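Local coordinates for uncharacterized protein (PDB 4QPV), which is of unknown function but belongs to the DUF1672 family and has a kinked-helix-beta-beta-beta repeat fold, at residues Q57-N62 with I90-S95; D61-K66 with S119-T124; T124-F129 with I180-D185; E143-Y148 with E173-T178. One frame throughout, in Å; residues are numbered along the deposited sequence.

Overall arrangement
From the N terminus, helix 48-63 opens two of the loops. Contact 1 (57-62 with 90-95) brings it against the third strand of an antiparallel sheet and closes a loop holding the other two. Contact 2 starts from the same stretch, sharing Asp61 and Asn62, and runs on to helix 116-133. That helix opens contact 3 (124-129 with 180-185), which closes on the approach to helix 184-190. Contact 4 (143-148 with 173-178) falls wholly within this third loop and joins helix 135-147 to a strand of the five-stranded mixed sheet. Contacts 1 and 2 have centres about 5 Å apart, whereas those of contacts 1 and 4 are about 23 Å apart, across the chain's centre.

Contact 1: residues Q57-N62 with I90-S95; sequences QFFMDN and IVFNAS
Phe59 lays the far end of its ring against the methyl of Ala94, with CZ 3.8 Å and CE2 4.0 Å from Ala94 CB. The same CE2 also approaches Phe92 CE1 at 4.1 Å, so one corner of the Phe59 ring sits between two residues of the strand. Neither partner lies squarely over the Phe59 ring or in its plane; both come in obliquely. Relative to the Phe92 ring the meeting is better defined, because Phe59 CE2 lies at its edge, near its plane. Ile90 CG2, from the same strand, is also at the edge of the Phe92 ring and in its plane.

Phe92 and Ala94 are two residues apart on an extended strand and therefore point to the same side, toward the helix, as in a pleated sheet. Helix 48-63 here packs across the three-stranded antiparallel meander 67-75, 78-87, 90-98, touching an outer strand. Phe59 continues onto Val83 of the middle strand, and Val125 of helix 116-133 adjoins Phe92. The backbones stay well apart, with 9.7 Å from Phe59 CA to Ala94 CA, and the segments bury 120 Å² without a hydrogen bond between them.

Within the helix, Asn62 ND2 donates to Phe58 O over 3.0 Å, a bent bond with an N-H...O angle of 135°. Asn62 N reaches that oxygen from the opposite face of the carbonyl plane. The same ND2 lies 3.3 Å above the centre of the Phe58 ring, and also bonds to Leu109 O.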
loop_
_atom_site.group_PDB
_atom_site.type_symbol
_atom_site.label_atom_id
_atom_site.label_comp_id
_atom_site.label_asym_id
_atom_site.label_seq_id
_atom_site.Cartn_x
_atom_site.Cartn_y
_atom_site.Cartn_z
ATOM N N GLN A 57 -5.396 6.537 17.054
ATOM C CA GLN A 57 -4.920 7.748 17.729
ATOM C C GLN A 57 -3.543 8.151 17.196
ATOM O O GLN A 57 -3.300 9.344 17.011
ATOM C CB GLN A 57 -4.849 7.535 19.256
ATOM C CG GLN A 57 -4.396 8.781 20.045
ATOM C CD GLN A 57 -4.163 8.475 21.503
ATOM O OE1 GLN A 57 -4.262 7.325 21.944
ATOM N NE2 GLN A 57 -3.896 9.502 22.307
ATOM N N PHE A 58 -2.628 7.166 17.017
ATOM C CA PHE A 58 -1.276 7.442 16.521
ATOM C C PHE A 58 -1.315 8.219 15.184
ATOM O O PHE A 58 -0.591 9.208 15.022
ATOM C CB PHE A 58 -0.476 6.140 16.341
ATOM C CG PHE A 58 0.956 6.361 15.901
ATOM C CD1 PHE A 58 1.279 6.467 14.549
ATOM C CD2 PHE A 58 1.990 6.415 16.833
ATOM C CE1 PHE A 58 2.606 6.683 14.142
ATOM C CE2 PHE A 58 3.312 6.627 16.429
ATOM C CZ PHE A 58 3.614 6.759 15.085
ATOM N N PHE A 59 -2.135 7.768 14.246
ATOM C CA PHE A 59 -2.226 8.392 12.920
ATOM C C PHE A 59 -2.864 9.765 12.995
ATOM O O PHE A 59 -2.478 10.641 12.217
ATOM C CB PHE A 59 -2.966 7.483 11.933
ATOM C CG PHE A 59 -2.055 6.414 11.383
ATOM C CD1 PHE A 59 -1.838 5.234 12.089
ATOM C CD2 PHE A 59 -1.350 6.620 10.195
ATOM C CE1 PHE A 59 -0.946 4.263 11.604
ATOM C CE2 PHE A 59 -0.438 5.667 9.731
ATOM C CZ PHE A 59 -0.242 4.497 10.437
HETATM N N MSE A 60 -3.796 9.984 13.953
HETATM C CA MSE A 60 -4.395 11.308 14.116
HETATM C C MSE A 60 -3.351 12.263 14.723
HETATM O O MSE A 60 -3.145 13.344 14.184
HETATM C CB MSE A 60 -5.689 11.266 14.959
HETATM C CG MSE A 60 -6.375 12.648 15.104
HETATM SE SE MSE A 60 -6.840 13.520 13.390
HETATM C CE MSE A 60 -8.386 12.444 12.939
ATOM N N ASP A 61 -2.681 11.851 15.830
ATOM C CA ASP A 61 -1.669 12.670 16.504
ATOM C C ASP A 61 -0.500 13.068 15.586
ATOM O O ASP A 61 -0.075 14.226 15.598
ATOM C CB ASP A 61 -1.104 11.923 17.722
ATOM C CG ASP A 61 -2.067 11.786 18.893
ATOM O OD1 ASP A 61 -3.087 12.522 18.920
ATOM O OD2 ASP A 61 -1.816 10.938 19.764
ATOM N N ASN A 62 0.007 12.123 14.801
ATOM C CA ASN A 62 1.199 12.362 13.990
ATOM C C ASN A 62 0.944 12.841 12.568
ATOM O O ASN A 62 1.754 13.615 12.065
ATOM C CB ASN A 62 2.093 11.105 13.963
ATOM C CG ASN A 62 2.681 10.839 15.333
ATOM O OD1 ASN A 62 3.460 11.642 15.859
ATOM N ND2 ASN A 62 2.189 9.813 16.019
ATOM N N ILE A 90 -7.402 11.187 0.641
ATOM C CA ILE A 90 -6.065 10.634 0.910
ATOM C C ILE A 90 -6.320 9.159 1.265
ATOM O O ILE A 90 -6.965 8.872 2.286
ATOM C CB ILE A 90 -5.296 11.430 2.008
ATOM C CG1 ILE A 90 -5.010 12.893 1.506
ATOM C CG2 ILE A 90 -4.005 10.689 2.451
ATOM C CD1 ILE A 90 -4.809 13.853 2.570
ATOM N N VAL A 91 -5.867 8.242 0.401
ATOM C CA VAL A 91 -6.144 6.814 0.557
ATOM C C VAL A 91 -4.858 5.999 0.641
ATOM O O VAL A 91 -4.019 6.058 -0.256
ATOM C CB VAL A 91 -7.059 6.279 -0.586
ATOM C CG1 VAL A 91 -7.384 4.783 -0.398
ATOM C CG2 VAL A 91 -8.342 7.121 -0.722
ATOM N N PHE A 92 -4.718 5.211 1.722
ATOM C CA PHE A 92 -3.564 4.320 1.898
ATOM C C PHE A 92 -3.855 3.294 2.971
ATOM O O PHE A 92 -4.815 3.432 3.739
ATOM C CB PHE A 92 -2.266 5.108 2.285
ATOM C CG PHE A 92 -2.318 5.851 3.616
ATOM C CD1 PHE A 92 -2.069 5.187 4.816
ATOM C CD2 PHE A 92 -2.685 7.193 3.668
ATOM C CE1 PHE A 92 -2.169 5.863 6.046
ATOM C CE2 PHE A 92 -2.729 7.885 4.889
ATOM C CZ PHE A 92 -2.468 7.215 6.072
ATOM N N ASN A 93 -2.995 2.278 2.993
ATOM C CA ASN A 93 -2.930 1.268 4.044
ATOM C C ASN A 93 -1.547 1.343 4.635
ATOM O O ASN A 93 -0.573 1.560 3.905
ATOM C CB ASN A 93 -3.255 -0.126 3.548
ATOM C CG ASN A 93 -4.735 -0.328 3.400
ATOM O OD1 ASN A 93 -5.391 0.315 2.573
ATOM N ND2 ASN A 93 -5.300 -1.181 4.236
ATOM N N ALA A 94 -1.457 1.227 5.955
ATOM C CA ALA A 94 -0.179 1.320 6.649
ATOM C C ALA A 94 -0.245 0.487 7.895
ATOM O O ALA A 94 -1.318 -0.022 8.227
ATOM C CB ALA A 94 0.091 2.790 7.009
ATOM N N SER A 95 0.888 0.330 8.588
ATOM C CA SER A 95 0.897 -0.377 9.870
ATOM C C SER A 95 1.876 0.271 10.810
ATOM O O SER A 95 2.847 0.921 10.381
ATOM C CB SER A 95 1.189 -1.869 9.702
ATOM O OG SER A 95 2.570 -2.106 9.484
#

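Contact 2: residues D61-K66 with S119-T124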
loop_
_atom_site.group_PDB
_atom_site.type_symbol
_atom_site.label_atom_id
_atom_site.label_comp_id
_atom_site.label_asym_id
_atom_site.label_seq_id
_atom_site.Cartn_x
_atom_site.Cartn_y
_atom_site.Cartn_z
ATOM N N ASP A 61 -2.681 11.851 15.830
ATOM C CA ASP A 61 -1.669 12.670 16.504
ATOM C C ASP A 61 -0.500 13.068 15.586
ATOM O O ASP A 61 -0.075 14.226 15.598
ATOM C CB ASP A 61 -1.104 11.923 17.722
ATOM C CG ASP A 61 -2.067 11.786 18.893
ATOM O OD1 ASP A 61 -3.087 12.522 18.920
ATOM O OD2 ASP A 61 -1.816 10.938 19.764
ATOM N N ASN A 62 0.007 12.123 14.801
ATOM C CA ASN A 62 1.199 12.362 13.990
ATOM C C ASN A 62 0.944 12.841 12.568
ATOM O O ASN A 62 1.754 13.615 12.065
ATOM C CB ASN A 62 2.093 11.105 13.963
ATOM C CG ASN A 62 2.681 10.839 15.333
ATOM O OD1 ASN A 62 3.460 11.642 15.859
ATOM N ND2 ASN A 62 2.189 9.813 16.019
ATOM N N PHE A 63 -0.137 12.412 11.921
ATOM C CA PHE A 63 -0.376 12.806 10.533
ATOM C C PHE A 63 -1.621 13.680 10.328
ATOM O O PHE A 63 -1.796 14.233 9.233
ATOM C CB PHE A 63 -0.446 11.559 9.630
ATOM C CG PHE A 63 0.798 10.709 9.751
ATOM C CD1 PHE A 63 2.001 11.118 9.180
ATOM C CD2 PHE A 63 0.789 9.533 10.495
ATOM C CE1 PHE A 63 3.159 10.345 9.316
ATOM C CE2 PHE A 63 1.955 8.771 10.647
ATOM C CZ PHE A 63 3.133 9.190 10.066
ATOM N N GLY A 64 -2.449 13.829 11.366
ATOM C CA GLY A 64 -3.665 14.638 11.282
ATOM C C GLY A 64 -4.706 13.985 10.393
ATOM O O GLY A 64 -5.535 14.668 9.785
ATOM N N LEU A 65 -4.643 12.647 10.288
ATOM C CA LEU A 65 -5.556 11.873 9.454
ATOM C C LEU A 65 -6.397 10.890 10.251
ATOM O O LEU A 65 -5.915 10.276 11.212
ATOM C CB LEU A 65 -4.769 11.101 8.392
ATOM C CG LEU A 65 -4.114 11.977 7.306
ATOM C CD1 LEU A 65 -3.017 11.204 6.582
ATOM C CD2 LEU A 65 -5.162 12.515 6.314
ATOM N N LYS A 66 -7.647 10.720 9.816
ATOM C CA LYS A 66 -8.589 9.770 10.393
ATOM C C LYS A 66 -8.411 8.421 9.682
ATOM O O LYS A 66 -8.580 8.326 8.466
ATOM C CB LYS A 66 -10.035 10.297 10.261
ATOM C CG LYS A 66 -11.054 9.542 11.121
ATOM C CD LYS A 66 -12.511 9.768 10.678
ATOM C CE LYS A 66 -13.058 11.137 11.027
ATOM N NZ LYS A 66 -14.398 11.373 10.421
ATOM N N SER A 119 10.536 7.972 8.816
ATOM C CA SER A 119 10.638 8.494 7.454
ATOM C C SER A 119 9.902 7.567 6.475
ATOM O O SER A 119 9.174 8.042 5.603
ATOM C CB SER A 119 12.099 8.660 7.044
ATOM O OG SER A 119 12.602 9.926 7.436
ATOM N N THR A 120 10.055 6.234 6.653
ATOM C CA THR A 120 9.410 5.229 5.801
ATOM C C THR A 120 7.882 5.331 5.954
ATOM O O THR A 120 7.171 5.339 4.955
ATOM C CB THR A 120 9.950 3.818 6.099
ATOM O OG1 THR A 120 11.360 3.816 5.825
ATOM C CG2 THR A 120 9.276 2.729 5.250
ATOM N N LEU A 121 7.396 5.461 7.201
ATOM C CA LEU A 121 5.967 5.607 7.462
ATOM C C LEU A 121 5.444 6.887 6.831
ATOM O O LEU A 121 4.377 6.867 6.232
ATOM C CB LEU A 121 5.687 5.594 8.982
ATOM C CG LEU A 121 4.214 5.615 9.356
ATOM C CD1 LEU A 121 3.474 4.354 8.813
ATOM C CD2 LEU A 121 4.060 5.738 10.847
ATOM N N VAL A 122 6.207 7.990 6.936
ATOM C CA VAL A 122 5.830 9.244 6.273
ATOM C C VAL A 122 5.634 8.974 4.754
ATOM O O VAL A 122 4.618 9.388 4.202
ATOM C CB VAL A 122 6.837 10.389 6.541
ATOM C CG1 VAL A 122 6.618 11.558 5.588
ATOM C CG2 VAL A 122 6.732 10.866 7.993
ATOM N N GLY A 123 6.577 8.259 4.126
ATOM C CA GLY A 123 6.500 7.910 2.703
ATOM C C GLY A 123 5.270 7.082 2.372
ATOM O O GLY A 123 4.627 7.295 1.344
ATOM N N THR A 124 4.898 6.164 3.280
ATOM C CA THR A 124 3.708 5.319 3.149
ATOM C C THR A 124 2.437 6.205 3.172
ATOM O O THR A 124 1.546 6.031 2.352
ATOM C CB THR A 124 3.741 4.259 4.259
ATOM O OG1 THR A 124 4.755 3.314 3.917
ATOM C CG2 THR A 124 2.423 3.551 4.437
#
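Phe63 meets two neighbouring residues of helix 116-133 with the outer part of its ring. Leu121 CD2 is equally close to two ring atoms, 3.7 Å from both Phe63 CZ and Phe63 CE2, and Leu121 CG follows at 3.8 Å from Phe63 CZ. Farther round the ring, Val122 CG2 stands 3.8 Å from Phe63 CE1. Both methyls lie at the ring's edge, near its plane, so the ring meets the helix with its rim, leucine at one part and valine at another. With chi1 at -175°, Leu121 extends CG and CD2 toward the phenylalanine.

Over one face of the Phe63 ring, toward the rim, lies Asn62 CB, 4.0 Å above the plane. The main-chain separation is moderate, 8.3 Å between Phe63 CA and Val122 CA, and all three residues that touch across the contact are buried.

The contact joins the C-terminal turn of helix 48-63 to the flank of helix 116-133, within the kinked-helix-beta-beta-beta repeat fold. Phe63 is the last helical residue; Gly64 breaks away with a positive phi of 70°, and the chain continues toward strand 67-75. Helix 116-133 keeps regular backbone bonding here, with Gly123 N 3.0 Å from Ser119 O.

Farther out, Tyr187 of helix 184-190 meets Phe63 twice: the two rings are in edge-to-face contact, and the tyrosine OH is hydrogen-bonded to Phe63 O. Leu121, for its part, continues onto Phe58 and Ala94.

Contact 3: residues T124-F129 with I180-D185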
loop_
_atom_site.group_PDB
_atom_site.type_symbol
_atom_site.label_atom_id
_atom_site.label_comp_id
_atom_site.label_asym_id
_atom_site.label_seq_id
_atom_site.Cartn_x
_atom_site.Cartn_y
_atom_site.Cartn_z
ATOM N N THR A 124 4.898 6.164 3.280
ATOM C CA THR A 124 3.708 5.319 3.149
ATOM C C THR A 124 2.437 6.205 3.172
ATOM O O THR A 124 1.546 6.031 2.352
ATOM C CB THR A 124 3.741 4.259 4.259
ATOM O OG1 THR A 124 4.755 3.314 3.917
ATOM C CG2 THR A 124 2.423 3.551 4.437
ATOM N N VAL A 125 2.372 7.155 4.105
ATOM C CA VAL A 125 1.239 8.063 4.206
ATOM C C VAL A 125 1.201 8.956 2.961
ATOM O O VAL A 125 0.135 9.149 2.388
ATOM C CB VAL A 125 1.352 8.877 5.509
ATOM C CG1 VAL A 125 0.401 10.072 5.515
ATOM C CG2 VAL A 125 1.119 7.971 6.722
ATOM N N LEU A 126 2.371 9.445 2.516
ATOM C CA LEU A 126 2.482 10.327 1.352
ATOM C C LEU A 126 2.048 9.636 0.040
ATOM O O LEU A 126 1.632 10.329 -0.883
ATOM C CB LEU A 126 3.871 10.946 1.231
ATOM C CG LEU A 126 4.173 12.008 2.305
ATOM C CD1 LEU A 126 5.554 12.577 2.115
ATOM C CD2 LEU A 126 3.108 13.103 2.344
ATOM N N SER A 127 2.084 8.289 -0.029
ATOM C CA SER A 127 1.561 7.550 -1.183
ATOM C C SER A 127 0.067 7.897 -1.350
ATOM O O SER A 127 -0.433 8.014 -2.468
ATOM C CB SER A 127 1.768 6.049 -0.990
ATOM O OG SER A 127 1.053 5.282 -1.945
ATOM N N GLY A 128 -0.615 8.091 -0.210
ATOM C CA GLY A 128 -2.030 8.452 -0.171
ATOM C C GLY A 128 -2.259 9.861 -0.717
ATOM O O GLY A 128 -3.278 10.136 -1.349
ATOM N N PHE A 129 -1.282 10.762 -0.498
ATOM C CA PHE A 129 -1.328 12.133 -1.023
ATOM C C PHE A 129 -1.101 12.109 -2.537
ATOM O O PHE A 129 -1.765 12.841 -3.278
ATOM C CB PHE A 129 -0.262 13.007 -0.339
ATOM C CG PHE A 129 -0.583 13.511 1.050
ATOM C CD1 PHE A 129 -0.725 12.625 2.117
ATOM C CD2 PHE A 129 -0.671 14.875 1.304
ATOM C CE1 PHE A 129 -0.989 13.100 3.412
ATOM C CE2 PHE A 129 -0.942 15.351 2.594
ATOM C CZ PHE A 129 -1.080 14.460 3.642
ATOM N N ILE A 180 8.028 9.258 -2.201
ATOM C CA ILE A 180 9.318 9.570 -1.608
ATOM C C ILE A 180 9.134 9.837 -0.100
ATOM O O ILE A 180 8.265 10.635 0.275
ATOM C CB ILE A 180 9.975 10.766 -2.353
ATOM C CG1 ILE A 180 10.349 10.414 -3.828
ATOM C CG2 ILE A 180 11.164 11.399 -1.582
ATOM C CD1 ILE A 180 11.297 9.204 -4.054
ATOM N N PRO A 181 9.969 9.200 0.761
ATOM C CA PRO A 181 9.866 9.455 2.201
ATOM C C PRO A 181 10.463 10.801 2.629
ATOM O O PRO A 181 11.327 11.352 1.953
ATOM C CB PRO A 181 10.662 8.298 2.811
ATOM C CG PRO A 181 11.688 7.968 1.791
ATOM C CD PRO A 181 11.026 8.207 0.463
ATOM N N TYR A 182 9.985 11.329 3.758
ATOM C CA TYR A 182 10.496 12.554 4.381
ATOM C C TYR A 182 10.378 12.376 5.871
ATOM O O TYR A 182 9.779 11.397 6.323
ATOM C CB TYR A 182 9.741 13.821 3.910
ATOM C CG TYR A 182 9.913 14.139 2.443
ATOM C CD1 TYR A 182 11.106 14.673 1.959
ATOM C CD2 TYR A 182 8.905 13.855 1.524
ATOM C CE1 TYR A 182 11.284 14.932 0.601
ATOM C CE2 TYR A 182 9.067 14.123 0.165
ATOM C CZ TYR A 182 10.257 14.666 -0.290
ATOM O OH TYR A 182 10.424 14.931 -1.630
ATOM N N THR A 183 10.933 13.290 6.646
ATOM C CA THR A 183 10.803 13.193 8.101
ATOM C C THR A 183 9.403 13.662 8.533
ATOM O O THR A 183 8.689 14.297 7.752
ATOM C CB THR A 183 11.894 14.039 8.773
ATOM O OG1 THR A 183 11.662 15.403 8.431
ATOM C CG2 THR A 183 13.302 13.610 8.370
ATOM N N LEU A 184 9.035 13.401 9.790
ATOM C CA LEU A 184 7.762 13.860 10.309
ATOM C C LEU A 184 7.742 15.407 10.360
ATOM O O LEU A 184 6.694 15.996 10.091
ATOM C CB LEU A 184 7.483 13.238 11.688
ATOM C CG LEU A 184 6.073 13.438 12.247
ATOM C CD1 LEU A 184 5.017 12.855 11.316
ATOM C CD2 LEU A 184 5.954 12.837 13.633
ATOM N N ASP A 185 8.903 16.063 10.637
ATOM C CA ASP A 185 8.970 17.530 10.632
ATOM C C ASP A 185 8.660 18.049 9.235
ATOM O O ASP A 185 7.869 18.981 9.098
ATOM C CB ASP A 185 10.341 18.049 11.112
ATOM C CG ASP A 185 10.536 18.025 12.618
ATOM O OD1 ASP A 185 9.533 17.848 13.347
ATOM O OD2 ASP A 185 11.688 18.203 13.070
#
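Ile180 meets Leu126 through its backbone, its carbonyl O lying 3.8 Å from Leu126 CD1, while its CB is directed away from the helix. It lies in the loop between strand 175-178 and helix 184-190, a link that ends in a helix N-cap and runs past the side of helix 116-133. Pro181, which takes no close part, carries the chain on to Tyr182, whose CD2 is 3.6 Å from the same Leu126 CD1. That methyl lies in the plane of the Tyr182 ring, at its edge, and the two side chains are nearly perpendicular. Leu213 and Asp215 touch the tyrosine as well.

Thr183 is the N-cap: its side chain caps a backbone N just past Asp185, and its own N is bonded to Glu186 OE1, the reciprocal pair of a capping box. Leu184 then begins the helix.

Both close approaches are made by a single branch of Leu126, CD1; the segments bury 95 Å² with no hydrogen bond between them. A chi1 of -71° sets CG next to the backbone N, and the fork there sends the other branch, CD2, back to its own helix, 3.8 Å above the Phe129 ring and offset toward the rim.

Contact 4: residues E143-Y148 with E173-T178; sequences EVLKEY and EYYYLT
Leu145 reaches the loop and strand through two of its carbons. Its CB stands 3.9 Å from Tyr174 CG and 4.0 Å from Tyr174 CB, at the root of the tyrosine ring. From there chi1 of -75° swings CG to the side of the backbone N, and CD1 at the tip fits between consecutive tyrosines, 3.7 Å from Tyr174 CB and 3.6 Å from Tyr175 CD2. Against Tyr175 the methyl lies at the ring edge, near its plane, with the side chains roughly at right angles; leucine and Tyr174 instead run alongside each other, pointing opposite ways.

The next helical residue, Lys146, adds a second contact farther out on Tyr174: its CG lies 3.7 Å from Tyr174 CE2, approaching the ring obliquely. In the conformer given, Lys146 NZ is 5.3 Å from Glu173 OE1, too far for a salt bridge, though a weak attraction is possible. Glu173 CB lies 3.7 Å above one face of the Tyr174 ring, toward the rim.

Asn172 OD1 accepts from the backbone N of both Tyr174 and Tyr175, pinning the turn that presents the two rings, and Tyr175 OH is hydrogen-bonded to Leu138 O of helix 135-147. The two segments bury 226 Å². Strand 175-178 pairs antiparallel with 220-227, and the contact packs the last turns of helix 135-147 against the start of that strand, a helix-on-sheet contact at the mixed sheet.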
loop_
_atom_site.group_PDB
_atom_site.type_symbol
_atom_site.label_atom_id
_atom_site.label_comp_id
_atom_site.label_asym_id
_atom_site.label_seq_id
_atom_site.Cartn_x
_atom_site.Cartn_y
_atom_site.Cartn_z
ATOM N N GLU A 143 -9.740 0.701 -13.473
ATOM C CA GLU A 143 -10.795 0.266 -14.374
ATOM C C GLU A 143 -10.207 -0.543 -15.571
ATOM O O GLU A 143 -10.722 -1.613 -15.896
ATOM C CB GLU A 143 -11.574 1.493 -14.864
ATOM C CG GLU A 143 -12.715 1.146 -15.802
ATOM C CD GLU A 143 -13.852 0.339 -15.197
ATOM O OE1 GLU A 143 -13.973 0.283 -13.951
ATOM O OE2 GLU A 143 -14.645 -0.217 -15.986
ATOM N N VAL A 144 -9.113 -0.050 -16.186
ATOM C CA VAL A 144 -8.472 -0.727 -17.330
ATOM C C VAL A 144 -7.923 -2.104 -16.895
ATOM O O VAL A 144 -8.042 -3.075 -17.640
ATOM C CB VAL A 144 -7.380 0.157 -18.008
ATOM C CG1 VAL A 144 -6.613 -0.624 -19.084
ATOM C CG2 VAL A 144 -7.991 1.430 -18.610
ATOM N N LEU A 145 -7.386 -2.210 -15.677
ATOM C CA LEU A 145 -6.852 -3.483 -15.189
ATOM C C LEU A 145 -7.991 -4.502 -14.976
ATOM O O LEU A 145 -7.816 -5.676 -15.283
ATOM C CB LEU A 145 -6.009 -3.271 -13.923
ATOM C CG LEU A 145 -4.625 -2.650 -14.232
ATOM C CD1 LEU A 145 -4.039 -1.995 -13.016
ATOM C CD2 LEU A 145 -3.656 -3.710 -14.818
ATOM N N LYS A 146 -9.177 -4.029 -14.564
ATOM C CA LYS A 146 -10.380 -4.870 -14.426
ATOM C C LYS A 146 -10.858 -5.326 -15.809
ATOM O O LYS A 146 -11.236 -6.482 -15.982
ATOM C CB LYS A 146 -11.500 -4.086 -13.721
ATOM C CG LYS A 146 -11.283 -3.918 -12.210
ATOM C CD LYS A 146 -12.329 -2.928 -11.687
ATOM C CE LYS A 146 -12.151 -2.644 -10.213
ATOM N NZ LYS A 146 -13.239 -1.731 -9.732
ATOM N N GLU A 147 -10.819 -4.403 -16.789
ATOM C CA GLU A 147 -11.234 -4.633 -18.181
ATOM C C GLU A 147 -10.457 -5.763 -18.844
ATOM O O GLU A 147 -11.032 -6.525 -19.619
ATOM C CB GLU A 147 -11.031 -3.371 -19.042
ATOM C CG GLU A 147 -11.981 -2.197 -18.839
ATOM C CD GLU A 147 -11.723 -1.053 -19.806
ATOM O OE1 GLU A 147 -11.235 -1.328 -20.926
ATOM O OE2 GLU A 147 -12.005 0.114 -19.450
ATOM N N TYR A 148 -9.151 -5.872 -18.562
ATOM C CA TYR A 148 -8.325 -6.859 -19.257
ATOM C C TYR A 148 -7.942 -8.130 -18.506
ATOM O O TYR A 148 -7.161 -8.936 -19.061
ATOM C CB TYR A 148 -7.065 -6.148 -19.781
ATOM C CG TYR A 148 -7.370 -5.239 -20.953
ATOM C CD1 TYR A 148 -7.585 -5.757 -22.230
ATOM C CD2 TYR A 148 -7.510 -3.865 -20.778
ATOM C CE1 TYR A 148 -7.904 -4.927 -23.304
ATOM C CE2 TYR A 148 -7.834 -3.025 -21.848
ATOM C CZ TYR A 148 -8.006 -3.558 -23.112
ATOM O OH TYR A 148 -8.283 -2.727 -24.176
ATOM N N GLU A 173 -6.520 -4.052 -5.432
ATOM C CA GLU A 173 -6.332 -5.451 -5.827
ATOM C C GLU A 173 -5.222 -5.625 -6.869
ATOM O O GLU A 173 -4.541 -6.648 -6.873
ATOM C CB GLU A 173 -7.638 -6.015 -6.418
ATOM C CG GLU A 173 -8.809 -6.084 -5.450
ATOM C CD GLU A 173 -10.148 -6.193 -6.152
ATOM O OE1 GLU A 173 -10.584 -5.190 -6.760
ATOM O OE2 GLU A 173 -10.761 -7.283 -6.103
ATOM N N TYR A 174 -5.057 -4.625 -7.760
ATOM C CA TYR A 174 -4.176 -4.707 -8.917
ATOM C C TYR A 174 -2.828 -4.018 -8.848
ATOM O O TYR A 174 -1.946 -4.426 -9.601
ATOM C CB TYR A 174 -4.949 -4.163 -10.145
ATOM C CG TYR A 174 -6.238 -4.919 -10.357
ATOM C CD1 TYR A 174 -6.237 -6.191 -10.929
ATOM C CD2 TYR A 174 -7.455 -4.409 -9.897
ATOM C CE1 TYR A 174 -7.410 -6.938 -11.036
ATOM C CE2 TYR A 174 -8.633 -5.155 -9.992
ATOM C CZ TYR A 174 -8.608 -6.409 -10.585
ATOM O OH TYR A 174 -9.749 -7.166 -10.673
ATOM N N TYR A 175 -2.657 -2.988 -8.023
ATOM C CA TYR A 175 -1.369 -2.301 -7.964
ATOM C C TYR A 175 -1.195 -1.552 -6.674
ATOM O O TYR A 175 -2.150 -1.359 -5.906
ATOM C CB TYR A 175 -1.180 -1.329 -9.172
ATOM C CG TYR A 175 -2.143 -0.155 -9.213
ATOM C CD1 TYR A 175 -1.901 0.999 -8.468
ATOM C CD2 TYR A 175 -3.260 -0.175 -10.044
ATOM C CE1 TYR A 175 -2.766 2.093 -8.524
ATOM C CE2 TYR A 175 -4.118 0.925 -10.132
ATOM C CZ TYR A 175 -3.881 2.046 -9.350
ATOM O OH TYR A 175 -4.747 3.115 -9.393
ATOM N N TYR A 176 0.043 -1.112 -6.445
ATOM C CA TYR A 176 0.345 -0.250 -5.313
ATOM C C TYR A 176 1.172 0.928 -5.844
ATOM O O TYR A 176 1.807 0.836 -6.923
ATOM C CB TYR A 176 1.025 -1.004 -4.164
ATOM C CG TYR A 176 2.408 -1.508 -4.508
ATOM C CD1 TYR A 176 2.582 -2.708 -5.196
ATOM C CD2 TYR A 176 3.547 -0.781 -4.159
ATOM C CE1 TYR A 176 3.849 -3.170 -5.536
ATOM C CE2 TYR A 176 4.825 -1.238 -4.487
ATOM C CZ TYR A 176 4.970 -2.439 -5.167
ATOM O OH TYR A 176 6.221 -2.891 -5.507
ATOM N N LEU A 177 1.128 2.045 -5.102
ATOM C CA LEU A 177 1.805 3.291 -5.453
ATOM C C LEU A 177 2.858 3.596 -4.367
ATOM O O LEU A 177 2.576 3.404 -3.181
ATOM C CB LEU A 177 0.711 4.393 -5.547
ATOM C CG LEU A 177 1.087 5.841 -5.883
ATOM C CD1 LEU A 177 1.351 6.007 -7.334
ATOM C CD2 LEU A 177 -0.081 6.758 -5.584
ATOM N N THR A 178 4.057 4.029 -4.772
ATOM C CA THR A 178 5.159 4.345 -3.857
ATOM C C THR A 178 5.538 5.820 -4.017
ATOM O O THR A 178 5.723 6.278 -5.151
ATOM C CB THR A 178 6.366 3.402 -4.115
ATOM O OG1 THR A 178 5.925 2.037 -4.076
ATOM C CG2 THR A 178 7.516 3.605 -3.110
#